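Local coordinates for protein single-stranded-DNA-specific exonuclease RecJ (PDB 2ZXR) that degrades single-stranded DNA in the 5' to 3' direction as a divalent-metal-dependent exonuclease of the DHH family, at residues Asp45-Ala51 with Trp228-Lys234; Leu237-Pro241 with Tyr257-Ala261; Val246-Leu250 with Thr290-Ala296; Ala269-Asn273 with Leu303-Asn307. One frame throughout, in Å; residues are numbered along the deposited sequence.

In the fold
The four contacts link helices 227-239, 246-254, 261-277 and 293-321 to one another and to the loop 45-51. Contacts 1 and 2 share helix 227-239: the loop 45-51 lies against its first half, the turn 257-261 toward its C-terminal end, with centres about 15 Å apart. Contact 3 lies about 16 Å from contact 2 and touches it, Ile240 packing on Leu248. Contacts 3 and 4, about 15 Å apart between centres, both use helix 293-321. Two contacts come nearest the metal site: the side chains of Leu232 in contact 1 and Ile272 in contact 4 are each about 12 Å from the bound magnesium ion, whose ligands include Asp84 and Asp136. Contacts 2 and 3 lie away from it.

Contact 1 (Asp45-Ala51 with Trp228-Lys234); sequences DLDPPLA and WNRALVK
Leu50 CD1 lies 3.3 Å above the plane of the Trp228 indole, offset toward the rim, with Leu232 CB on the same side; Ala51 O and Asn229 OD1 lie at the edge. Trp228 NE1 donates to Ala51 O over 2.6 Å, with the oxygen tilted 19° out of the ring plane. With CG anti to the backbone N (chi1 178°), Leu50 extends toward the indole, and CD1 lies 4.1 Å from Leu232 CB. The other flat group, the guanidinium of Arg230, takes Leu46 O at its edge; NH1 meets a lone pair of this carbonyl at 3.0 Å. Lys234 NZ is a second donor to Leu46 O at 3.2 Å, tilted from the carbonyl plane, and forms a salt bridge with Asp47 OD1 at 3.5 Å. Between the polar ends, Pro48 CG rests 3.6 Å from Ala231 CB. Phe192 and Leu193 of helix 187-201 also pack on Trp228, and Arg230 NH1 has a further acceptor in Leu449 O. The loop lies on helix 227-239 through backbone carbonyls at both ends and an apolar middle. Two cationic side chains converging on Leu46 O are expected to polarise that carbonyl, while Asp47 probably offsets part of their charge.

Contact 2 (Leu237-Pro241 with Tyr257-Ala261); sequences LARIP and YTGKA
Tyr257 OH donates to Leu237 O at 2.7 Å, joining the loop that leads into helix 261-277 to the C-terminal end of helix 227-239 within this all-helical part of the fold. The approach is bent, with a C=O...OH angle of 110° and the hydroxyl tilted from the carbonyl plane. Around this bond Leu237 crosses the phenol at about a right angle, and its CD2 lies 3.4 Å from Tyr257 OH. Ile240 CG2 approaches Tyr257 CE1 obliquely at 3.6 Å, from the side of the ring plane away from Gly259 N, while Pro241 CG meets the ring edge. Ile240 and Pro241 belong to the 3-10 segment that follows the helix. The other branch of Leu237 points to the start of helix 261-277, CD1 lying 3.9 Å from Ala261 CB.

The phenol reaches across because Tyr257 CG is anti to its backbone N (chi1 -177°). The loop then folds back over it at Gly259, whose positive phi of 91° lies in a region that suits glycine. Lys260 occupies the N-cap position of helix 261-277. Farther out, Glu263 OE1 accepts from the backbone N of both Thr258 and Lys260, and Ile219 of helix 211-220 packs on Leu237 and Ala261. Gly259 N lies over the centre of the Tyr257 ring, 3.2 Å above its plane.

Contact 3 (Val246-Leu250 with Thr290-Ala296); sequences VGLRL and TDDAAEA
Val246 opens helix 246-254 with both methyls turned onto the loop and first turn at 290-296. CG1 sits between the backbone N and the carbonyl carbon (chi1 74°) and lies 3.6 Å from Thr290 O; CG2 of Val246 lies 3.9 Å from Ala293 CB. The backbone N of Val246 donates to a water that in turn donates to Asp291 OD2, a carboxylate also held in a salt bridge by Arg94. Gly247 follows with no side chain, so the backbone itself comes close: its CA is 3.9 Å from Ala296 CB. Its N-H is satisfied through a second water, which donates to Thr290 O at 2.6 Å. These two bridges serve amides at the start of the helix, and no direct hydrogen bond joins the segments. One turn on, Leu250 completes the contact with CD2, 3.5 Å from Ala293 O and 4.0 Å from Ala296 CB.

The surface they meet is shaped by its own bonds. Thr290 OG1 accepts from Asp292 N in an ST turn and donates to Glu295 OE1, while Asp292, the N-cap of helix 293-321, takes Glu295 N on OD1 at 3.1 Å. Arg286 forms a salt bridge with the other oxygen of Glu295. The contact therefore joins the N-terminal ends of two helices: helix 246-254 turns Leu248 to Asp212 and Val216 of helix 211-220, and helix 293-321 begins just after helix 281-289, while Arg94 of helix 83-98 reaches Asp291.

Contact 4 (Ala269-Asn273 with Leu303-Asn307); sequences APRIN and LHRLN
Leu303 directs CD1 at the backbone of helix 261-277, 3.8 Å from Arg271 O. Its side chain runs beside that of Ile272, the two pointing the same way with CD1 4.2 Å from Ile272 CG1. Leu251 of helix 246-254 packs on both leucine and isoleucine. His304 follows, its CD2 lying 3.5 Å from Arg271 NE at the edge of the guanidinium; the ring and guanidinium planes stand 72° apart. Here helix 293-321 crosses helix 261-277 nearly at right angles: the axes of the two short segments are inclined at 83° and come within 8.4 Å. Helix 261-277 is kinked at Pro270, whose nitrogen has no bond to the preceding turn.

Asn307, the residue nearest Arg271 in the backbone, brings ND2 over the rim of one guanidinium face, 3.9 Å above the plane, the amide and guanidinium planes 17° apart. The Arg271 chain bends at chi2, and its NH1 donates to Arg267 O. Asn307 OD1 lies near Pro270 O, but both are acceptors; the amide oxygen receives its hydrogen bond from Arg310 NH2. Ile272 packs against Ala83 and Leu86 of helix 83-98, and its side chain is about 7 Å from that of Asp82, a manganese ligand.

Contact 1 (Asp45-Ala51 with Trp228-Lys234)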
# COMPACT_ATOMS: atom_id res chain seq x y z
N ASP A 45 1.12 -18.44 6.50
CA ASP A 45 0.35 -17.29 6.01
C ASP A 45 1.33 -16.36 5.30
O ASP A 45 0.95 -15.51 4.49
CB ASP A 45 -0.30 -16.54 7.17
CG ASP A 45 -1.10 -17.46 8.08
OD1 ASP A 45 -0.83 -18.68 8.09
OD2 ASP A 45 -2.00 -16.95 8.81
N LEU A 46 2.61 -16.53 5.63
CA LEU A 46 3.67 -15.74 5.04
C LEU A 46 4.04 -16.37 3.71
O LEU A 46 4.44 -15.68 2.76
CB LEU A 46 4.89 -15.74 5.95
CG LEU A 46 4.74 -14.86 7.18
CD1 LEU A 46 6.02 -14.92 8.00
CD2 LEU A 46 4.44 -13.42 6.75
N ASP A 47 3.90 -17.68 3.65
CA ASP A 47 4.20 -18.41 2.43
C ASP A 47 3.04 -19.29 2.05
O ASP A 47 3.10 -20.52 2.16
CB ASP A 47 5.47 -19.23 2.57
CG ASP A 47 6.64 -18.56 1.91
OD1 ASP A 47 7.09 -17.52 2.45
OD2 ASP A 47 7.10 -19.04 0.84
N PRO A 48 1.96 -18.67 1.58
CA PRO A 48 0.80 -19.46 1.18
C PRO A 48 1.20 -20.43 0.07
O PRO A 48 2.20 -20.23 -0.64
CB PRO A 48 -0.20 -18.39 0.71
CG PRO A 48 0.68 -17.29 0.20
CD PRO A 48 1.79 -17.25 1.22
N PRO A 49 0.45 -21.54 -0.05
CA PRO A 49 0.77 -22.52 -1.10
C PRO A 49 0.27 -21.98 -2.43
O PRO A 49 -0.79 -21.35 -2.50
CB PRO A 49 -0.03 -23.74 -0.66
CG PRO A 49 -1.30 -23.10 -0.12
CD PRO A 49 -0.72 -21.97 0.74
N LEU A 50 1.05 -22.18 -3.49
CA LEU A 50 0.59 -21.76 -4.81
C LEU A 50 -0.19 -22.98 -5.28
O LEU A 50 0.39 -24.05 -5.49
CB LEU A 50 1.76 -21.52 -5.75
CG LEU A 50 1.33 -21.12 -7.17
CD1 LEU A 50 0.44 -19.87 -7.11
CD2 LEU A 50 2.57 -20.87 -8.02
N ALA A 51 -1.50 -22.84 -5.42
CA ALA A 51 -2.31 -23.97 -5.83
C ALA A 51 -3.24 -23.62 -6.98
O ALA A 51 -3.41 -22.45 -7.34
CB ALA A 51 -3.13 -24.46 -4.63
N TRP A 228 -3.40 -16.25 -2.74
CA TRP A 228 -2.90 -16.78 -4.01
C TRP A 228 -2.04 -15.75 -4.77
O TRP A 228 -0.98 -16.09 -5.30
CB TRP A 228 -4.07 -17.21 -4.89
CG TRP A 228 -3.63 -18.06 -6.02
CD1 TRP A 228 -3.41 -19.41 -5.99
CD2 TRP A 228 -3.32 -17.63 -7.35
NE1 TRP A 228 -2.97 -19.85 -7.22
CE2 TRP A 228 -2.91 -18.78 -8.08
CE3 TRP A 228 -3.34 -16.38 -8.00
CZ2 TRP A 228 -2.53 -18.72 -9.42
CZ3 TRP A 228 -2.96 -16.32 -9.33
CH2 TRP A 228 -2.56 -17.48 -10.03
N ASN A 229 -2.50 -14.51 -4.84
CA ASN A 229 -1.69 -13.51 -5.55
C ASN A 229 -0.31 -13.36 -4.87
O ASN A 229 0.67 -13.24 -5.56
CB ASN A 229 -2.40 -12.15 -5.64
CG ASN A 229 -3.45 -12.09 -6.74
OD1 ASN A 229 -3.43 -12.87 -7.70
ND2 ASN A 229 -4.35 -11.13 -6.62
N ARG A 230 -0.24 -13.38 -3.54
CA ARG A 230 1.07 -13.28 -2.86
C ARG A 230 1.95 -14.47 -3.23
O ARG A 230 3.15 -14.32 -3.48
CB ARG A 230 0.95 -13.26 -1.32
CG ARG A 230 2.32 -13.65 -0.60
CD ARG A 230 2.29 -13.68 0.98
NE ARG A 230 2.60 -12.33 1.37
CZ ARG A 230 3.69 -11.90 1.98
NH1 ARG A 230 4.68 -12.69 2.40
NH2 ARG A 230 3.84 -10.59 2.05
N ALA A 231 1.37 -15.66 -3.23
CA ALA A 231 2.14 -16.85 -3.54
C ALA A 231 2.63 -16.83 -4.99
O ALA A 231 3.77 -17.24 -5.27
CB ALA A 231 1.29 -18.10 -3.30
N LEU A 232 1.78 -16.36 -5.90
CA LEU A 232 2.13 -16.33 -7.31
C LEU A 232 3.28 -15.37 -7.54
O LEU A 232 4.26 -15.71 -8.24
CB LEU A 232 0.92 -15.92 -8.16
CG LEU A 232 1.25 -15.78 -9.66
CD1 LEU A 232 1.46 -17.17 -10.29
CD2 LEU A 232 0.15 -15.07 -10.36
N VAL A 233 3.17 -14.18 -6.95
CA VAL A 233 4.21 -13.18 -7.10
C VAL A 233 5.55 -13.65 -6.49
O VAL A 233 6.60 -13.48 -7.09
CB VAL A 233 3.72 -11.81 -6.51
CG1 VAL A 233 4.87 -10.82 -6.35
CG2 VAL A 233 2.64 -11.22 -7.48
N LYS A 234 5.52 -14.27 -5.32
CA LYS A 234 6.77 -14.74 -4.73
C LYS A 234 7.44 -15.72 -5.71
O LYS A 234 8.63 -15.61 -5.99
CB LYS A 234 6.52 -15.41 -3.38
CG LYS A 234 6.07 -14.43 -2.26
CD LYS A 234 5.55 -15.19 -1.00
CE LYS A 234 6.65 -15.45 0.01
NZ LYS A 234 6.72 -14.31 1.01

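Contact 2 (Leu237-Pro241 with Tyr257-Ala261)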
# COMPACT_ATOMS: atom_id res chain seq x y z
N LEU A 237 8.57 -13.68 -9.08
CA LEU A 237 9.67 -12.74 -8.90
C LEU A 237 10.97 -13.50 -8.78
O LEU A 237 12.00 -13.05 -9.26
CB LEU A 237 9.47 -11.88 -7.64
CG LEU A 237 8.34 -10.85 -7.59
CD1 LEU A 237 8.31 -10.15 -6.22
CD2 LEU A 237 8.54 -9.85 -8.68
N ALA A 238 10.91 -14.66 -8.12
CA ALA A 238 12.10 -15.50 -7.96
C ALA A 238 12.56 -16.08 -9.31
O ALA A 238 13.75 -16.30 -9.51
CB ALA A 238 11.80 -16.67 -6.97
N ARG A 239 11.62 -16.30 -10.25
CA ARG A 239 12.01 -16.90 -11.55
C ARG A 239 12.51 -15.92 -12.62
O ARG A 239 13.19 -16.32 -13.57
CB ARG A 239 10.85 -17.79 -12.07
CG ARG A 239 10.52 -18.91 -11.03
CD ARG A 239 9.33 -19.88 -11.31
NE ARG A 239 9.74 -20.86 -12.29
CZ ARG A 239 10.04 -22.14 -12.05
NH1 ARG A 239 9.97 -22.67 -10.84
NH2 ARG A 239 10.49 -22.85 -13.04
N ILE A 240 12.23 -14.64 -12.47
CA ILE A 240 12.64 -13.68 -13.47
C ILE A 240 14.13 -13.65 -13.83
O ILE A 240 14.49 -13.64 -15.00
CB ILE A 240 12.17 -12.25 -13.10
CG1 ILE A 240 10.65 -12.13 -13.32
CG2 ILE A 240 12.94 -11.19 -13.92
CD1 ILE A 240 10.04 -10.90 -12.69
N PRO A 241 15.02 -13.66 -12.82
CA PRO A 241 16.45 -13.62 -13.18
C PRO A 241 16.95 -14.71 -14.12
O PRO A 241 17.91 -14.49 -14.85
CB PRO A 241 17.15 -13.63 -11.81
CG PRO A 241 16.12 -12.95 -10.89
CD PRO A 241 14.83 -13.61 -11.36
N TYR A 257 16.84 -4.96 -12.22
CA TYR A 257 16.03 -5.81 -11.35
C TYR A 257 16.84 -6.49 -10.26
O TYR A 257 17.93 -7.00 -10.52
CB TYR A 257 15.37 -6.88 -12.21
CG TYR A 257 14.44 -7.80 -11.45
CD1 TYR A 257 14.72 -9.16 -11.31
CD2 TYR A 257 13.25 -7.32 -10.91
CE1 TYR A 257 13.85 -10.02 -10.66
CE2 TYR A 257 12.35 -8.19 -10.25
CZ TYR A 257 12.66 -9.54 -10.14
OH TYR A 257 11.81 -10.40 -9.47
N THR A 258 16.32 -6.50 -9.04
CA THR A 258 16.98 -7.20 -7.94
C THR A 258 15.98 -8.08 -7.17
O THR A 258 16.19 -8.36 -5.98
CB THR A 258 17.62 -6.23 -6.96
OG1 THR A 258 16.60 -5.50 -6.28
CG2 THR A 258 18.56 -5.25 -7.70
N GLY A 259 14.88 -8.48 -7.82
CA GLY A 259 13.89 -9.35 -7.18
C GLY A 259 12.73 -8.71 -6.42
O GLY A 259 11.97 -9.40 -5.69
N LYS A 260 12.59 -7.40 -6.59
CA LYS A 260 11.54 -6.65 -5.92
C LYS A 260 10.27 -6.41 -6.75
O LYS A 260 10.33 -6.15 -7.94
CB LYS A 260 12.09 -5.29 -5.47
CG LYS A 260 13.33 -5.38 -4.60
CD LYS A 260 13.16 -6.36 -3.43
CE LYS A 260 14.26 -6.12 -2.37
NZ LYS A 260 14.31 -7.18 -1.31
N ALA A 261 9.13 -6.50 -6.10
CA ALA A 261 7.86 -6.27 -6.77
C ALA A 261 7.80 -4.82 -7.22
O ALA A 261 7.24 -4.52 -8.28
CB ALA A 261 6.72 -6.58 -5.82

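Contact 3 (Val246-Leu250 with Thr290-Ala296)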
# COMPACT_ATOMS: atom_id res chain seq x y z
N VAL A 246 13.56 -15.25 -22.60
CA VAL A 246 14.69 -14.34 -22.72
C VAL A 246 14.35 -12.86 -22.77
O VAL A 246 15.09 -12.05 -22.25
CB VAL A 246 15.62 -14.72 -23.93
CG1 VAL A 246 14.97 -14.36 -25.29
CG2 VAL A 246 16.96 -14.01 -23.77
N GLY A 247 13.21 -12.51 -23.36
CA GLY A 247 12.80 -11.11 -23.43
C GLY A 247 12.48 -10.50 -22.07
O GLY A 247 12.79 -9.33 -21.80
N LEU A 248 11.86 -11.30 -21.20
CA LEU A 248 11.52 -10.82 -19.87
C LEU A 248 12.81 -10.70 -19.05
O LEU A 248 13.03 -9.72 -18.35
CB LEU A 248 10.56 -11.79 -19.19
CG LEU A 248 10.19 -11.38 -17.76
CD1 LEU A 248 9.56 -9.98 -17.76
CD2 LEU A 248 9.22 -12.42 -17.17
N ARG A 249 13.67 -11.70 -19.13
CA ARG A 249 14.91 -11.63 -18.39
C ARG A 249 15.71 -10.37 -18.80
O ARG A 249 16.18 -9.62 -17.97
CB ARG A 249 15.75 -12.90 -18.63
CG ARG A 249 17.13 -12.81 -18.05
CD ARG A 249 17.91 -14.08 -18.24
NE ARG A 249 19.33 -13.84 -17.97
CZ ARG A 249 20.28 -14.77 -18.04
NH1 ARG A 249 19.96 -16.02 -18.36
NH2 ARG A 249 21.54 -14.43 -17.79
N LEU A 250 15.82 -10.14 -20.10
CA LEU A 250 16.55 -8.98 -20.61
C LEU A 250 15.86 -7.65 -20.23
O LEU A 250 16.53 -6.67 -19.92
CB LEU A 250 16.68 -9.11 -22.15
CG LEU A 250 18.07 -9.16 -22.85
CD1 LEU A 250 19.08 -10.01 -22.07
CD2 LEU A 250 17.88 -9.69 -24.30
N THR A 290 9.49 -14.11 -28.10
CA THR A 290 10.69 -14.56 -28.78
C THR A 290 11.71 -15.29 -27.90
O THR A 290 11.79 -15.06 -26.71
CB THR A 290 11.40 -13.37 -29.51
OG1 THR A 290 12.48 -13.88 -30.30
CG2 THR A 290 11.97 -12.35 -28.49
N ASP A 291 12.48 -16.18 -28.51
CA ASP A 291 13.52 -16.94 -27.81
C ASP A 291 14.86 -16.51 -28.40
O ASP A 291 15.92 -17.03 -28.04
CB ASP A 291 13.32 -18.45 -28.05
CG ASP A 291 12.07 -19.00 -27.36
OD1 ASP A 291 11.52 -19.98 -27.89
OD2 ASP A 291 11.65 -18.48 -26.30
N ASP A 292 14.81 -15.56 -29.33
CA ASP A 292 16.02 -15.05 -29.98
C ASP A 292 16.50 -13.86 -29.14
O ASP A 292 15.86 -12.82 -29.10
CB ASP A 292 15.65 -14.61 -31.41
CG ASP A 292 16.79 -13.96 -32.17
OD1 ASP A 292 17.78 -13.47 -31.58
OD2 ASP A 292 16.67 -13.92 -33.41
N ALA A 293 17.62 -14.03 -28.46
CA ALA A 293 18.12 -12.98 -27.58
C ALA A 293 18.44 -11.65 -28.26
O ALA A 293 18.23 -10.59 -27.67
CB ALA A 293 19.35 -13.48 -26.83
N ALA A 294 18.95 -11.72 -29.49
CA ALA A 294 19.30 -10.54 -30.26
C ALA A 294 18.05 -9.76 -30.63
O ALA A 294 18.03 -8.55 -30.56
CB ALA A 294 20.06 -10.93 -31.53
N GLU A 295 17.01 -10.47 -31.04
CA GLU A 295 15.76 -9.82 -31.39
C GLU A 295 15.17 -9.22 -30.10
O GLU A 295 14.68 -8.10 -30.08
CB GLU A 295 14.80 -10.82 -32.01
CG GLU A 295 13.40 -10.26 -32.25
CD GLU A 295 12.38 -11.30 -32.71
OE1 GLU A 295 12.61 -12.52 -32.50
OE2 GLU A 295 11.34 -10.90 -33.27
N ALA A 296 15.21 -9.98 -29.01
CA ALA A 296 14.68 -9.49 -27.75
C ALA A 296 15.46 -8.22 -27.35
O ALA A 296 14.85 -7.20 -27.00
CB ALA A 296 14.81 -10.57 -26.67
O HOH W 1 13.26 -17.56 -24.47
O HOH W 2 10.92 -13.80 -24.60

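Contact 4 (Ala269-Asn273 with Leu303-Asn307)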
# COMPACT_ATOMS: atom_id res chain seq x y z
N ALA A 269 6.74 -3.02 -15.83
CA ALA A 269 5.41 -2.85 -16.38
C ALA A 269 5.22 -1.55 -17.15
O ALA A 269 4.56 -1.55 -18.19
CB ALA A 269 4.36 -2.97 -15.27
N PRO A 270 5.75 -0.42 -16.65
CA PRO A 270 5.57 0.82 -17.41
C PRO A 270 6.15 0.75 -18.82
O PRO A 270 5.59 1.36 -19.74
CB PRO A 270 6.27 1.87 -16.54
CG PRO A 270 6.01 1.34 -15.16
CD PRO A 270 6.31 -0.15 -15.32
N ARG A 271 7.26 0.03 -19.01
CA ARG A 271 7.85 -0.07 -20.36
C ARG A 271 6.90 -0.84 -21.29
O ARG A 271 6.69 -0.47 -22.45
CB ARG A 271 9.17 -0.82 -20.33
CG ARG A 271 10.39 0.03 -20.39
CD ARG A 271 10.75 0.56 -19.04
NE ARG A 271 12.08 1.17 -19.04
CZ ARG A 271 12.60 1.79 -17.99
NH1 ARG A 271 11.92 1.85 -16.87
NH2 ARG A 271 13.78 2.38 -18.08
N ILE A 272 6.33 -1.91 -20.76
CA ILE A 272 5.40 -2.72 -21.50
C ILE A 272 4.12 -1.91 -21.77
O ILE A 272 3.60 -1.92 -22.90
CB ILE A 272 5.02 -4.00 -20.69
CG1 ILE A 272 6.25 -4.91 -20.56
CG2 ILE A 272 3.86 -4.72 -21.36
CD1 ILE A 272 6.03 -6.13 -19.68
N ASN A 273 3.63 -1.20 -20.75
CA ASN A 273 2.39 -0.44 -20.94
C ASN A 273 2.54 0.70 -21.93
O ASN A 273 1.59 1.01 -22.64
CB ASN A 273 1.85 0.13 -19.61
CG ASN A 273 1.29 -0.94 -18.69
OD1 ASN A 273 0.79 -1.97 -19.15
ND2 ASN A 273 1.36 -0.70 -17.39
N LEU A 303 11.22 -0.76 -26.50
CA LEU A 303 10.33 -0.41 -25.38
C LEU A 303 10.93 0.78 -24.61
O LEU A 303 10.19 1.63 -24.13
CB LEU A 303 10.13 -1.58 -24.40
CG LEU A 303 9.44 -2.89 -24.77
CD1 LEU A 303 8.80 -3.47 -23.51
CD2 LEU A 303 8.38 -2.69 -25.86
N HIS A 304 12.26 0.84 -24.49
CA HIS A 304 12.87 1.98 -23.79
C HIS A 304 12.54 3.29 -24.50
O HIS A 304 12.27 4.30 -23.85
CB HIS A 304 14.38 1.83 -23.71
CG HIS A 304 14.82 0.79 -22.73
ND1 HIS A 304 16.09 0.23 -22.74
CD2 HIS A 304 14.18 0.24 -21.67
CE1 HIS A 304 16.20 -0.61 -21.73
NE2 HIS A 304 15.06 -0.62 -21.06
N ARG A 305 12.53 3.25 -25.83
CA ARG A 305 12.23 4.43 -26.61
C ARG A 305 10.76 4.82 -26.47
O ARG A 305 10.44 5.99 -26.34
CB ARG A 305 12.55 4.20 -28.08
CG ARG A 305 12.61 5.51 -28.85
CD ARG A 305 12.27 5.33 -30.31
NE ARG A 305 10.89 4.89 -30.49
CZ ARG A 305 10.55 3.84 -31.22
NH1 ARG A 305 11.50 3.15 -31.83
NH2 ARG A 305 9.27 3.48 -31.32
N LEU A 306 9.87 3.84 -26.51
CA LEU A 306 8.45 4.14 -26.38
C LEU A 306 8.15 4.74 -24.99
O LEU A 306 7.36 5.68 -24.87
CB LEU A 306 7.62 2.88 -26.61
CG LEU A 306 7.56 2.44 -28.08
CD1 LEU A 306 7.26 0.95 -28.14
CD2 LEU A 306 6.49 3.28 -28.85
N ASN A 307 8.77 4.17 -23.96
CA ASN A 307 8.57 4.67 -22.60
C ASN A 307 9.10 6.11 -22.44
O ASN A 307 8.51 6.91 -21.73
CB ASN A 307 9.26 3.75 -21.60
CG ASN A 307 8.89 4.07 -20.16
OD1 ASN A 307 7.73 3.97 -19.77
ND2 ASN A 307 9.89 4.46 -19.38